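Long-range contact in botulinum neurotoxin type G (Clostridium botulinum, PDB 3MPP), which targets nerve cells through its receptor-binding domain and delivers a zinc protease light chain into the host cytosol: residues Leu42-Asn47 with Phe184-Cys189. The protein carries 4 engineered substitutions. Numbering follows the deposited sequence. Where two conformers were deposited one is given.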
loop_
_atom_site.group_PDB
_atom_site.type_symbol
_atom_site.label_atom_id
_atom_site.label_comp_id
_atom_site.label_asym_id
_atom_site.label_seq_id
_atom_site.Cartn_x
_atom_site.Cartn_y
_atom_site.Cartn_z
ATOM N N LEU A 42 3.922 -1.282 16.099
ATOM C CA LEU A 42 3.633 -0.859 17.470
ATOM C C LEU A 42 2.240 -1.318 17.871
ATOM O O LEU A 42 1.260 -0.988 17.203
ATOM C CB LEU A 42 3.714 0.663 17.578
ATOM C CG LEU A 42 5.035 1.327 17.170
ATOM C CD1 LEU A 42 4.924 2.837 17.229
ATOM C CD2 LEU A 42 6.170 0.833 18.066
ATOM N N ASN A 43 2.167 -2.077 18.961
ATOM C CA ASN A 43 0.908 -2.508 19.564
ATOM C C ASN A 43 0.551 -1.555 20.699
ATOM O O ASN A 43 1.344 -0.675 21.046
ATOM C CB ASN A 43 1.045 -3.937 20.114
ATOM C CG ASN A 43 1.406 -4.959 19.032
ATOM O OD1 ASN A 43 2.368 -5.727 19.165
ATOM N ND2 ASN A 43 0.640 -4.968 17.960
ATOM N N ASN A 44 -0.633 -1.725 21.286
ATOM C CA ASN A 44 -1.076 -0.801 22.318
ATOM C C ASN A 44 -0.670 -1.270 23.708
ATOM O O ASN A 44 -1.499 -1.738 24.482
ATOM C CB ASN A 44 -2.590 -0.563 22.265
ATOM C CG ASN A 44 -3.004 0.652 23.089
ATOM O OD1 ASN A 44 -2.156 1.316 23.693
ATOM N ND2 ASN A 44 -4.297 0.947 23.120
ATOM N N SER A 45 0.617 -1.143 24.006
ATOM C CA SER A 45 1.162 -1.556 25.291
ATOM C C SER A 45 2.421 -0.753 25.600
ATOM O O SER A 45 3.146 -0.344 24.683
ATOM C CB SER A 45 1.489 -3.056 25.269
ATOM O OG SER A 45 2.507 -3.389 26.201
ATOM N N GLU A 46 2.693 -0.546 26.879
ATOM C CA GLU A 46 3.900 0.156 27.288
ATOM C C GLU A 46 5.143 -0.604 26.855
ATOM O O GLU A 46 6.209 -0.019 26.702
ATOM C CB GLU A 46 3.921 0.335 28.808
ATOM C CG GLU A 46 2.874 1.296 29.290
ATOM C CD GLU A 46 2.983 1.574 30.777
ATOM O OE1 GLU A 46 3.791 0.904 31.466
ATOM O OE2 GLU A 46 2.249 2.463 31.243
ATOM N N ASN A 47 5.014 -1.914 26.663
ATOM C CA ASN A 47 6.172 -2.710 26.252
ATOM C C ASN A 47 6.382 -2.765 24.754
ATOM O O ASN A 47 7.347 -3.368 24.257
ATOM C CB ASN A 47 6.117 -4.096 26.871
ATOM C CG ASN A 47 6.493 -4.064 28.342
ATOM O OD1 ASN A 47 7.594 -3.631 28.696
ATOM N ND2 ASN A 47 5.574 -4.484 29.206
ATOM N N PHE A 184 8.974 5.958 19.855
ATOM C CA PHE A 184 7.964 5.338 19.006
ATOM C C PHE A 184 7.093 4.491 19.909
ATOM O O PHE A 184 7.561 3.492 20.486
ATOM C CB PHE A 184 8.628 4.487 17.934
ATOM C CG PHE A 184 9.520 5.272 17.016
ATOM C CD1 PHE A 184 9.101 5.602 15.739
ATOM C CD2 PHE A 184 10.771 5.691 17.438
ATOM C CE1 PHE A 184 9.921 6.329 14.888
ATOM C CE2 PHE A 184 11.603 6.422 16.591
ATOM C CZ PHE A 184 11.172 6.742 15.318
ATOM N N LYS A 185 5.838 4.905 20.060
ATOM C CA LYS A 185 4.966 4.322 21.071
ATOM C C LYS A 185 3.574 4.932 20.979
ATOM O O LYS A 185 3.442 6.119 20.729
ATOM C CB LYS A 185 5.560 4.619 22.455
ATOM C CG LYS A 185 4.826 4.024 23.620
ATOM C CD LYS A 185 5.452 4.507 24.929
ATOM C CE LYS A 185 4.918 3.733 26.126
ATOM N NZ LYS A 185 5.752 3.965 27.339
ATOM N N LEU A 186 2.541 4.118 21.177
ATOM C CA LEU A 186 1.172 4.627 21.235
ATOM C C LEU A 186 0.915 5.292 22.581
ATOM O O LEU A 186 1.028 4.645 23.615
ATOM C CB LEU A 186 0.156 3.498 21.031
ATOM C CG LEU A 186 -0.187 3.084 19.587
ATOM C CD1 LEU A 186 1.054 2.826 18.734
ATOM C CD2 LEU A 186 -1.102 1.849 19.596
ATOM N N ILE A 187 0.566 6.579 22.565
ATOM C CA ILE A 187 0.218 7.294 23.796
ATOM C C ILE A 187 -1.231 7.753 23.770
ATOM O O ILE A 187 -1.644 8.439 22.827
ATOM C CB ILE A 187 1.098 8.556 24.002
ATOM C CG1 ILE A 187 2.585 8.248 23.771
ATOM C CG2 ILE A 187 0.853 9.164 25.393
ATOM C CD1 ILE A 187 3.139 7.168 24.668
ATOM N N ASN A 188 -1.981 7.400 24.811
ATOM C CA ASN A 188 -3.392 7.775 24.956
ATOM C C ASN A 188 -4.359 7.036 24.018
ATOM O O ASN A 188 -5.485 7.493 23.789
ATOM C CB ASN A 188 -3.577 9.288 24.794
ATOM C CG ASN A 188 -2.696 10.088 25.729
ATOM O OD1 ASN A 188 -2.511 9.722 26.897
ATOM N ND2 ASN A 188 -2.137 11.192 25.219
ATOM N N CYS A 189 -3.941 5.895 23.478
ATOM C CA CYS A 189 -4.845 5.126 22.625
ATOM C C CYS A 189 -5.752 4.243 23.486
ATOM O O CYS A 189 -5.271 3.490 24.328
ATOM C CB CYS A 189 -4.059 4.274 21.625
ATOM S SG CYS A 189 -5.139 3.334 20.530
HETATM O O HOH W 1 2.990 1.326 21.952
HETATM O O HOH W 2 -1.872 4.060 24.219
HETATM O O HOH W 3 2.082 2.494 24.730
#
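L42 and L186 pack against each other where two strands from different sheets meet, a compact example of how a β-sandwich closes at the margin of its core. The tight part is apolar. CD1 of L186 lies 3.6 Å from CB of L42, while CD2 of the same L186 rests alongside CA and CB of N44. With CG anti to its carbonyl carbon (chi1 -57°), L42 sends CD1 over the F184-K185 peptide, 3.6 Å from K185 N.

Toward solvent the joint turns polar and wet. N44, the centre of an inverse gamma turn, donates from ND2 to C189 O at 3.0 Å; the bond is nearly straight (168°), with the carbonyl oxygen near the plane of the N44 amide, although the donor stands above the carbonyl plane of C189. D191 O takes a second bond from ND2, which fixes the amide's rotation. One water links N43 O to L186 N, and another joins N44 OD1 to C189 N. On the looser side, K185 reaches out fully extended, bringing CE to 3.9 Å from E46 CA.

Strand 39-43 pairs with strand 195-204 in one sheet of the N-terminal receptor-binding subdomain; strand 181-187 runs between strands 50-53 and 90-98 in the other.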